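Local coordinates for peptidoglycan-recognition protein-SD (Drosophila melanogaster, PDB 2RKQ) that recognises bacterial peptidoglycan as a secreted innate immune receptor and activates the Toll pathway in response to Gram-positive bacteria, at residues A[2-7]-A[75-80]; A[27-32]-A[134-139]; A[33-38]-A[103-108]; A[60-65]-A[79-84]; A[66-71]-A[87-92]. All blocks are in the same frame, centred on the assembly; numbering follows the deposited sequence.

Contact 1: residues A[2-7]-A[75-80]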
# COMPACT_ATOMS: atom_id res chain seq x y z
N VAL A 2 -7.60 11.27 7.20
CA VAL A 2 -6.77 10.40 8.03
C VAL A 2 -5.35 10.97 8.09
O VAL A 2 -4.80 11.41 7.07
CB VAL A 2 -6.83 8.92 7.53
CG1 VAL A 2 -6.34 8.80 6.08
CG2 VAL A 2 -6.08 7.98 8.46
N PRO A 3 -4.75 11.02 9.29
CA PRO A 3 -3.41 11.53 9.33
C PRO A 3 -2.46 10.59 8.61
O PRO A 3 -2.73 9.39 8.48
CB PRO A 3 -3.07 11.63 10.83
CG PRO A 3 -4.30 11.30 11.57
CD PRO A 3 -5.26 10.63 10.62
N ILE A 4 -1.38 11.16 8.11
CA ILE A 4 -0.36 10.39 7.39
C ILE A 4 0.94 10.56 8.17
O ILE A 4 1.33 11.68 8.49
CB ILE A 4 -0.17 10.90 5.94
CG1 ILE A 4 -1.49 10.85 5.14
CG2 ILE A 4 0.97 10.13 5.22
CD1 ILE A 4 -2.08 9.45 5.02
N VAL A 5 1.58 9.45 8.49
CA VAL A 5 2.94 9.50 9.01
C VAL A 5 3.86 9.71 7.82
O VAL A 5 4.11 8.78 7.04
CB VAL A 5 3.32 8.22 9.75
CG1 VAL A 5 4.76 8.32 10.29
CG2 VAL A 5 2.32 7.92 10.88
N THR A 6 4.34 10.93 7.66
CA THR A 6 5.15 11.27 6.51
C THR A 6 6.48 10.56 6.55
O THR A 6 6.90 10.05 7.59
CB THR A 6 5.41 12.76 6.42
OG1 THR A 6 6.15 13.18 7.57
CG2 THR A 6 4.09 13.54 6.33
N ARG A 7 7.14 10.53 5.40
CA ARG A 7 8.43 9.88 5.29
C ARG A 7 9.38 10.37 6.38
O ARG A 7 10.06 9.57 7.01
CB ARG A 7 9.03 10.14 3.91
CG ARG A 7 8.24 9.52 2.75
CD ARG A 7 8.93 9.82 1.43
NE ARG A 7 10.18 9.06 1.29
CZ ARG A 7 10.27 7.90 0.63
NH1 ARG A 7 9.21 7.34 0.07
NH2 ARG A 7 11.45 7.29 0.53
N GLY A 75 -2.98 1.00 13.29
CA GLY A 75 -3.98 1.81 12.60
C GLY A 75 -3.44 3.05 11.90
O GLY A 75 -4.22 3.84 11.37
N LYS A 76 -2.12 3.22 11.89
CA LYS A 76 -1.52 4.40 11.28
C LYS A 76 -1.17 4.16 9.83
O LYS A 76 -0.81 3.05 9.44
CB LYS A 76 -0.27 4.84 12.05
CG LYS A 76 -0.63 5.49 13.38
CD LYS A 76 0.56 6.16 14.03
CE LYS A 76 0.11 6.99 15.25
NZ LYS A 76 1.24 7.74 15.82
N VAL A 77 -1.27 5.23 9.05
CA VAL A 77 -0.98 5.18 7.62
C VAL A 77 0.36 5.87 7.43
O VAL A 77 0.54 7.00 7.85
CB VAL A 77 -2.02 5.93 6.79
CG1 VAL A 77 -1.60 5.92 5.31
CG2 VAL A 77 -3.41 5.32 6.99
N TYR A 78 1.31 5.13 6.84
CA TYR A 78 2.66 5.62 6.58
C TYR A 78 2.84 5.94 5.11
O TYR A 78 2.46 5.17 4.23
CB TYR A 78 3.70 4.59 7.02
CG TYR A 78 3.64 4.30 8.49
CD1 TYR A 78 2.69 3.43 9.00
CD2 TYR A 78 4.52 4.92 9.37
CE1 TYR A 78 2.59 3.18 10.36
CE2 TYR A 78 4.44 4.70 10.75
CZ TYR A 78 3.46 3.82 11.24
OH TYR A 78 3.36 3.59 12.59
N GLU A 79 3.44 7.09 4.85
CA GLU A 79 3.71 7.53 3.49
C GLU A 79 4.89 6.79 2.87
O GLU A 79 5.96 6.68 3.48
CB GLU A 79 4.05 9.01 3.52
CG GLU A 79 4.34 9.57 2.15
CD GLU A 79 4.72 11.03 2.20
OE1 GLU A 79 5.28 11.49 3.23
OE2 GLU A 79 4.47 11.70 1.18
N GLY A 80 4.67 6.29 1.65
CA GLY A 80 5.72 5.67 0.85
C GLY A 80 6.07 6.56 -0.33
O GLY A 80 6.32 7.76 -0.17
O HOH W 1 -2.73 7.43 10.15

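Contact 2: residues A[27-32]-A[134-139]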
# COMPACT_ATOMS: atom_id res chain seq x y z
N PRO A 27 -6.10 5.74 -11.89
CA PRO A 27 -7.33 4.98 -12.10
C PRO A 27 -7.57 3.79 -11.18
O PRO A 27 -8.72 3.33 -11.11
CB PRO A 27 -7.26 4.53 -13.55
CG PRO A 27 -6.00 5.03 -14.10
CD PRO A 27 -5.19 5.67 -13.05
N ARG A 28 -6.54 3.30 -10.49
CA ARG A 28 -6.66 2.05 -9.73
C ARG A 28 -6.00 2.17 -8.37
O ARG A 28 -5.03 2.90 -8.22
CB ARG A 28 -5.99 0.88 -10.46
CG ARG A 28 -6.27 0.84 -11.93
CD ARG A 28 -5.92 -0.51 -12.50
NE ARG A 28 -4.50 -0.83 -12.46
CZ ARG A 28 -3.91 -1.62 -13.37
NH1 ARG A 28 -4.61 -2.12 -14.37
NH2 ARG A 28 -2.62 -1.89 -13.28
N ALA A 29 -6.55 1.44 -7.40
CA ALA A 29 -5.91 1.23 -6.10
C ALA A 29 -5.72 -0.26 -5.91
O ALA A 29 -6.62 -1.04 -6.22
CB ALA A 29 -6.76 1.80 -4.98
N VAL A 30 -4.54 -0.64 -5.43
CA VAL A 30 -4.19 -2.04 -5.30
C VAL A 30 -3.86 -2.30 -3.84
O VAL A 30 -3.03 -1.62 -3.27
CB VAL A 30 -2.98 -2.43 -6.20
CG1 VAL A 30 -2.54 -3.87 -5.93
CG2 VAL A 30 -3.38 -2.31 -7.66
N ILE A 31 -4.52 -3.29 -3.23
CA ILE A 31 -4.31 -3.62 -1.84
C ILE A 31 -3.40 -4.84 -1.72
O ILE A 31 -3.69 -5.92 -2.26
CB ILE A 31 -5.64 -3.90 -1.12
CG1 ILE A 31 -6.64 -2.75 -1.33
CG2 ILE A 31 -5.39 -4.16 0.38
CD1 ILE A 31 -6.14 -1.38 -0.85
N ALA A 32 -2.32 -4.65 -0.97
CA ALA A 32 -1.33 -5.68 -0.71
C ALA A 32 -1.17 -5.92 0.78
O ALA A 32 -1.68 -5.17 1.61
CB ALA A 32 0.02 -5.27 -1.31
N GLU A 134 -12.25 9.22 -8.76
CA GLU A 134 -13.43 8.85 -8.01
C GLU A 134 -13.95 7.48 -8.44
O GLU A 134 -14.27 6.64 -7.60
CB GLU A 134 -14.52 9.91 -8.15
CG GLU A 134 -15.72 9.64 -7.24
CD GLU A 134 -16.91 10.53 -7.51
OE1 GLU A 134 -17.17 10.83 -8.69
OE2 GLU A 134 -17.58 10.88 -6.52
N GLY A 135 -14.02 7.25 -9.76
CA GLY A 135 -14.49 5.97 -10.29
C GLY A 135 -13.35 4.98 -10.37
O GLY A 135 -13.07 4.44 -11.44
N TYR A 136 -12.66 4.78 -9.26
CA TYR A 136 -11.46 3.92 -9.29
C TYR A 136 -11.80 2.45 -9.35
O TYR A 136 -12.91 2.04 -9.03
CB TYR A 136 -10.51 4.22 -8.11
CG TYR A 136 -11.07 4.01 -6.71
CD1 TYR A 136 -10.88 2.79 -6.05
CD2 TYR A 136 -11.70 5.04 -6.03
CE1 TYR A 136 -11.35 2.59 -4.77
CE2 TYR A 136 -12.17 4.86 -4.72
CZ TYR A 136 -11.99 3.62 -4.10
OH TYR A 136 -12.44 3.43 -2.81
N LYS A 137 -10.84 1.66 -9.82
CA LYS A 137 -10.92 0.22 -9.68
C LYS A 137 -10.12 -0.17 -8.47
O LYS A 137 -8.95 0.19 -8.37
CB LYS A 137 -10.31 -0.47 -10.91
CG LYS A 137 -10.96 -0.07 -12.22
CD LYS A 137 -12.45 -0.35 -12.23
CE LYS A 137 -13.00 -0.03 -13.63
NZ LYS A 137 -14.50 0.03 -13.65
N LEU A 138 -10.76 -0.88 -7.54
CA LEU A 138 -10.05 -1.40 -6.40
C LEU A 138 -9.69 -2.85 -6.68
O LEU A 138 -10.57 -3.66 -7.01
CB LEU A 138 -10.92 -1.32 -5.14
CG LEU A 138 -10.30 -1.88 -3.87
CD1 LEU A 138 -9.25 -0.95 -3.32
CD2 LEU A 138 -11.42 -2.09 -2.86
N LEU A 139 -8.42 -3.19 -6.51
CA LEU A 139 -7.95 -4.53 -6.83
C LEU A 139 -7.11 -5.10 -5.71
O LEU A 139 -6.43 -4.36 -5.02
CB LEU A 139 -7.06 -4.49 -8.07
CG LEU A 139 -7.78 -3.96 -9.31
CD1 LEU A 139 -6.76 -3.65 -10.40
CD2 LEU A 139 -8.77 -4.98 -9.82
O HOH W 2 -10.75 3.71 -12.95

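Contact 3: residues A[33-38]-A[103-108]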
# COMPACT_ATOMS: atom_id res chain seq x y z
N HIS A 33 -0.51 -7.03 1.13
CA HIS A 33 0.10 -7.14 2.45
C HIS A 33 1.60 -7.27 2.29
O HIS A 33 2.09 -7.59 1.20
CB HIS A 33 -0.54 -8.26 3.32
CG HIS A 33 -0.20 -9.68 2.94
ND1 HIS A 33 0.48 -10.06 1.80
CD2 HIS A 33 -0.51 -10.83 3.59
CE1 HIS A 33 0.59 -11.39 1.78
NE2 HIS A 33 -0.00 -11.87 2.86
N THR A 34 2.32 -6.99 3.36
CA THR A 34 3.78 -7.09 3.29
C THR A 34 4.24 -8.52 3.47
O THR A 34 5.38 -8.85 3.09
CB THR A 34 4.46 -6.21 4.34
OG1 THR A 34 4.04 -6.61 5.65
CG2 THR A 34 4.09 -4.77 4.12
N ALA A 35 3.36 -9.34 4.05
CA ALA A 35 3.53 -10.78 4.24
C ALA A 35 4.45 -11.14 5.40
O ALA A 35 4.64 -12.32 5.70
CB ALA A 35 3.98 -11.48 2.94
N GLY A 36 4.99 -10.13 6.06
CA GLY A 36 5.92 -10.36 7.17
C GLY A 36 5.23 -10.25 8.51
O GLY A 36 4.03 -10.51 8.63
N GLY A 37 6.00 -9.87 9.52
CA GLY A 37 5.48 -9.71 10.86
C GLY A 37 4.51 -8.55 10.97
O GLY A 37 4.58 -7.58 10.21
N ALA A 38 3.59 -8.68 11.91
CA ALA A 38 2.65 -7.63 12.21
C ALA A 38 3.33 -6.64 13.13
O ALA A 38 4.35 -6.94 13.74
CB ALA A 38 1.43 -8.22 12.89
N ILE A 103 0.68 -3.74 6.69
CA ILE A 103 1.85 -4.36 7.29
C ILE A 103 1.38 -5.59 8.07
O ILE A 103 0.52 -5.48 8.95
CB ILE A 103 2.59 -3.40 8.23
CG1 ILE A 103 3.06 -2.15 7.45
CG2 ILE A 103 3.76 -4.15 8.91
CD1 ILE A 103 3.58 -1.02 8.31
N GLY A 104 1.96 -6.73 7.71
CA GLY A 104 1.61 -8.01 8.31
C GLY A 104 1.27 -9.07 7.29
O GLY A 104 1.45 -8.86 6.09
N ASN A 105 0.77 -10.21 7.77
CA ASN A 105 0.40 -11.30 6.91
C ASN A 105 -1.04 -11.66 7.19
O ASN A 105 -1.40 -12.09 8.29
CB ASN A 105 1.31 -12.52 7.12
CG ASN A 105 1.07 -13.58 6.06
OD1 ASN A 105 -0.06 -14.03 5.86
ND2 ASN A 105 2.12 -13.95 5.36
N PHE A 106 -1.88 -11.48 6.18
CA PHE A 106 -3.32 -11.60 6.37
C PHE A 106 -3.91 -12.72 5.55
O PHE A 106 -5.05 -12.65 5.09
CB PHE A 106 -3.95 -10.22 6.14
CG PHE A 106 -3.34 -9.19 7.02
CD1 PHE A 106 -2.44 -8.25 6.53
CD2 PHE A 106 -3.55 -9.26 8.39
CE1 PHE A 106 -1.84 -7.35 7.39
CE2 PHE A 106 -2.96 -8.38 9.25
CZ PHE A 106 -2.09 -7.42 8.76
N GLU A 107 -3.12 -13.79 5.41
CA GLU A 107 -3.60 -15.00 4.78
C GLU A 107 -4.70 -15.61 5.64
O GLU A 107 -5.73 -16.05 5.12
CB GLU A 107 -2.47 -16.01 4.62
CG GLU A 107 -1.61 -15.79 3.40
CD GLU A 107 -2.21 -16.41 2.13
OE1 GLU A 107 -1.55 -17.29 1.55
OE2 GLU A 107 -3.34 -16.05 1.73
N GLU A 108 -4.49 -15.63 6.95
CA GLU A 108 -5.40 -16.41 7.79
C GLU A 108 -6.23 -15.64 8.77
O GLU A 108 -7.23 -16.16 9.27
CB GLU A 108 -4.63 -17.51 8.48
CG GLU A 108 -4.31 -18.57 7.46
CD GLU A 108 -3.32 -19.54 7.95
OE1 GLU A 108 -3.37 -19.85 9.16
OE2 GLU A 108 -2.50 -20.00 7.12
O HOH W 3 1.99 -11.43 10.52

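Contact 4: residues A[60-65]-A[79-84]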
# COMPACT_ATOMS: atom_id res chain seq x y z
N GLN A 60 15.86 -6.40 -2.81
CA GLN A 60 15.06 -6.43 -4.04
C GLN A 60 15.58 -5.40 -5.05
O GLN A 60 15.24 -5.47 -6.24
CB GLN A 60 13.56 -6.24 -3.76
CG GLN A 60 12.88 -7.41 -3.00
CD GLN A 60 11.39 -7.18 -2.78
OE1 GLN A 60 10.55 -7.65 -3.56
NE2 GLN A 60 11.06 -6.48 -1.71
N LYS A 61 16.42 -4.47 -4.58
CA LYS A 61 17.07 -3.46 -5.42
C LYS A 61 16.06 -2.47 -6.04
O LYS A 61 16.31 -1.86 -7.08
CB LYS A 61 17.97 -4.13 -6.49
CG LYS A 61 18.77 -5.36 -6.01
CD LYS A 61 19.90 -4.97 -5.07
CE LYS A 61 20.82 -6.18 -4.81
NZ LYS A 61 22.01 -6.18 -5.74
N PHE A 62 14.92 -2.29 -5.37
CA PHE A 62 13.97 -1.22 -5.72
C PHE A 62 14.60 0.13 -5.43
O PHE A 62 15.49 0.23 -4.57
CB PHE A 62 12.67 -1.33 -4.91
CG PHE A 62 11.84 -2.53 -5.20
CD1 PHE A 62 10.75 -2.82 -4.38
CD2 PHE A 62 12.09 -3.37 -6.30
CE1 PHE A 62 9.94 -3.92 -4.64
CE2 PHE A 62 11.27 -4.49 -6.56
CZ PHE A 62 10.20 -4.76 -5.71
N SER A 63 14.14 1.16 -6.14
CA SER A 63 14.57 2.52 -5.87
C SER A 63 14.10 3.07 -4.53
O SER A 63 14.66 4.04 -4.04
CB SER A 63 14.10 3.46 -6.97
OG SER A 63 14.63 3.02 -8.22
N ASP A 64 13.04 2.48 -3.98
CA ASP A 64 12.41 2.98 -2.75
C ASP A 64 11.51 1.88 -2.27
O ASP A 64 11.31 0.89 -2.98
CB ASP A 64 11.60 4.24 -3.09
CG ASP A 64 11.11 5.01 -1.88
OD1 ASP A 64 10.24 5.87 -2.10
OD2 ASP A 64 11.58 4.79 -0.74
N ILE A 65 10.97 2.04 -1.07
CA ILE A 65 9.87 1.19 -0.64
C ILE A 65 8.83 1.16 -1.77
O ILE A 65 8.61 2.16 -2.44
CB ILE A 65 9.28 1.71 0.70
CG1 ILE A 65 8.45 0.62 1.38
CG2 ILE A 65 8.61 3.10 0.53
CD1 ILE A 65 8.21 0.97 2.85
N GLU A 79 3.44 7.09 4.85
CA GLU A 79 3.71 7.53 3.49
C GLU A 79 4.89 6.79 2.87
O GLU A 79 5.96 6.68 3.48
CB GLU A 79 4.05 9.01 3.52
CG GLU A 79 4.34 9.57 2.15
CD GLU A 79 4.72 11.03 2.20
OE1 GLU A 79 5.28 11.49 3.23
OE2 GLU A 79 4.47 11.70 1.18
N GLY A 80 4.67 6.29 1.65
CA GLY A 80 5.72 5.67 0.85
C GLY A 80 6.07 6.56 -0.33
O GLY A 80 6.32 7.76 -0.17
N ARG A 81 6.08 5.98 -1.53
CA ARG A 81 6.28 6.79 -2.75
C ARG A 81 5.17 7.79 -2.95
O ARG A 81 4.04 7.58 -2.51
CB ARG A 81 6.32 5.91 -3.99
CG ARG A 81 7.44 4.93 -3.99
CD ARG A 81 7.40 4.02 -5.23
NE ARG A 81 8.45 3.03 -5.06
CZ ARG A 81 9.15 2.45 -6.04
NH1 ARG A 81 8.91 2.72 -7.32
NH2 ARG A 81 10.11 1.59 -5.72
N SER A 82 5.47 8.89 -3.65
CA SER A 82 4.46 9.83 -4.06
C SER A 82 3.49 9.17 -5.03
O SER A 82 3.91 8.36 -5.85
CB SER A 82 5.11 11.01 -4.78
OG SER A 82 4.10 11.87 -5.28
N PRO A 83 2.19 9.52 -4.97
CA PRO A 83 1.28 8.99 -5.97
C PRO A 83 1.66 9.30 -7.42
O PRO A 83 1.19 8.59 -8.32
CB PRO A 83 -0.05 9.67 -5.62
CG PRO A 83 0.06 9.94 -4.16
CD PRO A 83 1.47 10.35 -3.98
N SER A 84 2.49 10.32 -7.66
CA SER A 84 2.95 10.59 -9.03
C SER A 84 4.23 9.85 -9.38
O SER A 84 4.86 10.13 -10.40
CB SER A 84 3.15 12.09 -9.31
OG SER A 84 2.30 12.93 -8.57

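Contact 5: residues A[66-71]-A[87-92]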
# COMPACT_ATOMS: atom_id res chain seq x y z
N GLY A 66 8.21 0.00 -1.99
CA GLY A 66 7.48 -0.22 -3.24
C GLY A 66 6.09 0.35 -3.33
O GLY A 66 5.49 0.39 -4.40
N TYR A 67 5.56 0.75 -2.18
CA TYR A 67 4.16 1.17 -2.06
C TYR A 67 4.02 2.66 -1.83
O TYR A 67 4.97 3.33 -1.39
CB TYR A 67 3.50 0.40 -0.90
CG TYR A 67 3.49 -1.08 -1.17
CD1 TYR A 67 4.38 -1.93 -0.55
CD2 TYR A 67 2.59 -1.62 -2.08
CE1 TYR A 67 4.38 -3.27 -0.84
CE2 TYR A 67 2.59 -2.95 -2.38
CZ TYR A 67 3.47 -3.78 -1.75
OH TYR A 67 3.43 -5.12 -2.07
N HIS A 68 2.83 3.18 -2.12
CA HIS A 68 2.51 4.57 -1.86
C HIS A 68 2.11 4.83 -0.42
O HIS A 68 2.40 5.91 0.12
CB HIS A 68 1.41 5.05 -2.80
CG HIS A 68 1.78 4.82 -4.23
ND1 HIS A 68 2.62 5.66 -4.93
CD2 HIS A 68 1.50 3.79 -5.05
CE1 HIS A 68 2.82 5.16 -6.14
NE2 HIS A 68 2.14 4.03 -6.24
N TYR A 69 1.43 3.85 0.18
CA TYR A 69 1.03 3.95 1.58
C TYR A 69 1.11 2.58 2.20
O TYR A 69 0.86 1.57 1.52
CB TYR A 69 -0.41 4.41 1.69
CG TYR A 69 -0.66 5.82 1.22
CD1 TYR A 69 -1.29 6.07 -0.01
CD2 TYR A 69 -0.29 6.90 2.02
CE1 TYR A 69 -1.52 7.38 -0.44
CE2 TYR A 69 -0.54 8.21 1.60
CZ TYR A 69 -1.17 8.44 0.38
OH TYR A 69 -1.42 9.72 -0.05
N LEU A 70 1.43 2.54 3.49
CA LEU A 70 1.41 1.29 4.25
C LEU A 70 0.63 1.52 5.52
O LEU A 70 0.61 2.63 6.04
CB LEU A 70 2.83 0.83 4.59
CG LEU A 70 3.58 0.39 3.32
CD1 LEU A 70 4.44 1.55 2.79
CD2 LEU A 70 4.40 -0.85 3.57
N ILE A 71 -0.01 0.48 6.00
CA ILE A 71 -0.91 0.61 7.14
C ILE A 71 -0.50 -0.34 8.25
O ILE A 71 -0.47 -1.55 8.07
CB ILE A 71 -2.37 0.36 6.74
CG1 ILE A 71 -2.75 1.25 5.53
CG2 ILE A 71 -3.29 0.65 7.93
CD1 ILE A 71 -4.14 1.02 5.04
N GLY A 87 4.76 2.83 -8.60
CA GLY A 87 5.12 1.89 -7.54
C GLY A 87 5.95 0.74 -8.07
O GLY A 87 6.25 0.66 -9.26
N ALA A 88 6.35 -0.13 -7.15
CA ALA A 88 7.10 -1.34 -7.49
C ALA A 88 6.47 -2.47 -6.71
O ALA A 88 6.95 -2.85 -5.63
CB ALA A 88 8.58 -1.18 -7.16
N PHE A 89 5.38 -2.99 -7.24
CA PHE A 89 4.68 -4.11 -6.62
C PHE A 89 4.03 -5.04 -7.65
O PHE A 89 3.60 -6.12 -7.28
CB PHE A 89 3.64 -3.63 -5.58
CG PHE A 89 2.67 -2.62 -6.11
CD1 PHE A 89 1.54 -3.03 -6.80
CD2 PHE A 89 2.90 -1.26 -5.92
CE1 PHE A 89 0.64 -2.07 -7.31
CE2 PHE A 89 2.02 -0.31 -6.43
CZ PHE A 89 0.88 -0.71 -7.11
N ALA A 90 3.99 -4.65 -8.93
CA ALA A 90 3.23 -5.43 -9.90
C ALA A 90 3.84 -5.49 -11.30
O ALA A 90 3.14 -5.82 -12.26
CB ALA A 90 1.80 -4.89 -9.99
N GLY A 91 5.13 -5.16 -11.42
CA GLY A 91 5.80 -5.23 -12.73
C GLY A 91 5.04 -4.48 -13.82
O GLY A 91 4.76 -3.30 -13.68
N PRO A 92 4.67 -5.17 -14.91
CA PRO A 92 3.96 -4.49 -16.00
C PRO A 92 2.65 -3.83 -15.58
O PRO A 92 2.14 -2.93 -16.27
CB PRO A 92 3.68 -5.62 -17.00
CG PRO A 92 3.75 -6.85 -16.22
CD PRO A 92 4.85 -6.60 -15.20

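Contact 1: residues A[2-7]-A[75-80]
One face of the Tyr78 ring carries a methyl of Val5: CG2 lies 4.2 Å from the ring centroid, displaced toward the rim, in a CH-pi contact. The two side chains run side by side, and Val5 CG1 reaches Tyr78 CD2 at 3.5 Å. The second flat group, the guanidinium of Arg7, is met at its edge by Gly80 O, a weak hydrogen bond from NH1 of 2.9 Å, while its NH2 forms a salt bridge with Asp64. Glu79 keeps CG anti to its own N (chi1 -180°) and stays extended beyond it, which carries OE1 to the backbone N of Arg7, 3.0 Å away on the anti side of the carboxylate. Val5 pairs with Tyr78 in parallel fashion, through Val5 N to Val77 O (2.7 Å) and Glu79 N to Val5 O (2.8 Å). Water 1 bridges Pro3 O and Val77 N. On the other side of the sheet from Tyr78, Ile4 CD1 packs on Val77 CG1 at 3.6 Å. Strand 4-5 is an outermost strand of the mixed sheet; Ile4 and Val77 touch helix 113-128, whereas Tyr78 rests on Cys45 and Met49 of helix 42-58.

Contact 2: residues A[27-32]-A[134-139]
Two parallel strands at one border of the central mixed sheet meet here, with Arg28 beside Lys137, Ala29 beside Leu138 and Val30 beside Leu139. The axes of strands 28-32 and 136-139 approach to 4.7 Å and run 14° apart. Four backbone hydrogen bonds join them: Lys137 N to Pro27 O (3.0 Å), Ala29 N to Lys137 O (2.9 Å), Leu139 N to Ala29 O and Ile31 N to Leu139 O (both 2.8 Å). Strand 136-140 is the outermost of the sheet on this side, and strand 26-33 lies between it and strand 97-102, to which Arg28, Val30 and Ala32 bond in turn. On the Ala29 and Leu138 face, Leu138 CG stands anti to the backbone N (chi1 178°), and CD1 swings over to Ile31 CG1 at 3.7 Å. The Tyr136 ring approaches Ala29 CB more loosely, and both touch Leu123 of helix 113-128. The opposite face carries Arg28, whose chain bends at chi3; its CD packs on Leu139 CD1 at 3.9 Å, while NE turns to the hydroxyl of Ser97. Where the pairing begins, Gly135 centres an inverse gamma turn, and water 2 donates to both Pro27 O and Gly135 O.

Contact 3: residues A[33-38]-A[103-108]
Both His33 and Thr34 turn their first side-chain branch back between the backbone N and the carbonyl carbon, His33 CG at chi1 73° and Thr34 OG1 at 60°, which sets the hydroxyl of Thr34 at Gly104 N and the imidazole beside Asn105 and Phe106. Thr34 OG1 accepts a nearly straight hydrogen bond from Gly104 N (2.9 Å). Gly104 O in turn accepts from Ala35 N at 2.8 Å, a more bent bond whose donor stands above the carbonyl plane. The His33 ring brings its edge to Phe106 N, with CD2 3.0 Å from it, while Ala35 CA sits over the centre of one face; NE2 is buried here without a polar partner. Asn105 lies alongside the histidine, its amide plane turned 63° from the imidazole. ND2 donates to Ala35 O (3.0 Å) within the amide plane, and OD1 accepts from Glu107 N (3.1 Å), closing an Asx turn. A leucine in place of Asn105 would probably leave Ala35 O without this donor and Glu107 N without its acceptor, freeing the turn to unwind. Gly104 is tightly placed, since a CB would collide with Phe106 CZ. Water 3 links Gly36 O to Asn105 N, weakly at the latter. The two loops leave the neighbouring parallel strands 26-33 and 97-102 at their C-terminal ends, one leading to helix 42-58 and the other to helix 113-128. Ile103 CB points away from 33-38, and the side chain packs on His48 and Met49 of helix 42-58 and on Leu70 of strand 69-71.

Contact 4: residues A[60-65]-A[79-84]
Hydrogen bonding between Arg81 and the backbone of Asp64 and Ile65 dominates this contact. Arg81 is extended from CG to NE, so its guanidinium reaches two successive carbonyls edge-on: Arg81 NE donates to Ile65 O at 2.8 Å and Arg81 NH2 to Asp64 O at 3.1 Å, both bonds nearly straight. Both oxygens lie close to the guanidinium plane. Seen from the carbonyls the fit is less regular, for NH2 stands well above the plane of the Asp64 carbonyl, 52° out of it. NH1 donates to Arg86 O, so all three nitrogens of the group are engaged and its rotation is fixed.

Charge plays a looser part. The carboxylate of Asp64 and the guanidinium slide past each other in opposite directions with their planes 12° apart, OD1 staying 4.5 Å from Arg81 NE with no N-H aimed at it; instead OD1 lies 3.5 Å from Arg81 CG. The salt bridge of Asp64 goes to Arg7, and Gln53 also bonds its OD2, but the nearby negative charge would probably still steady the buried guanidinium.

Van der Waals contacts complete the join. Phe62 CB lies at the guanidinium edge, 4.0 Å from Arg81 NH2, and Ile65 CG2 packs on Gly80 CA at 3.9 Å.

The arrangement ties the loop after helix 42-58 to the chain leaving the beta hairpin of strands 69-71 and 77-79. Beyond the hairpin's second strand, Gly80 and Arg81 still bond to the backbones of His68 and Tyr67. A buried arginine thus bonds two consecutive main-chain carbonyls just ahead of the hairpin's first strand.

Contact 5: residues A[66-71]-A[87-92]
The rings of Tyr67 and Phe89 are nearly parallel, their planes 13° apart, but so far slid that they barely overlap, with centroids 5.5 Å from each other. What meets most closely is the rim of one and the stem of the other: Tyr67 CE2 comes to Phe89 CB at 3.4 Å, and CD2 to Phe89 CD2 at 3.9 Å. The phenylalanine reaches this place because its CG is folded between its own N and carbonyl carbon (chi1 54°), which turns the ring's edge toward Gly66. There the edge faces Gly66 O, 3.4 Å from Phe89 CD2. The same oxygen accepts the one hydrogen bond across the contact, from Ala88 N (2.9 Å, 173°), in the carbonyl plane and on a lone pair. His68 NE2 stands at another part of the Phe89 edge, 4.3 Å from CE2, and 3.7 Å from Gly87 N. Two glycines allow the close fit: a CB on Gly66 would run into Ala88 O, and one on Gly87 into Phe89 CE2.

With a serine at Tyr67, a gap would probably open beside Phe89 CB and the phenylalanine ring would be likely to shift for want of its neighbour.

Phe89 O accepts from His141, which also touches Tyr67, and Asn94 OD1 receives the N-H groups of Phe89 and Ala90. The contact thus joins the chain entering strand 69-71 to the loop before strand 97-102, over the face of the sheet where Tyr67 rests on Ala32 and Ala101, and Phe89 on Val30 of strand 26-33 and on Ser97.

Overall arrangement
From the N terminus, contact 1 brings residues 2-7 to 75-80, adding an outer strand to the hairpin. Before that loop closes, 27-32 sets out on contact 2, which reaches 134-139 at the opposite border of the sheet, so the two cross. Contact 3 lies within the span of contact 2, holding together the loops that follow two central strands. Within contact 3 fall contacts 4 and 5, which cross each other: contact 4 joins the loop after helix 42-58 to the chain beyond strand 77-79, contact 5 the entry of strand 69-71 to the loop before strand 97-102. Contact 1 also crosses contacts 3 and 5, and shares Glu79 and Gly80 with contact 4.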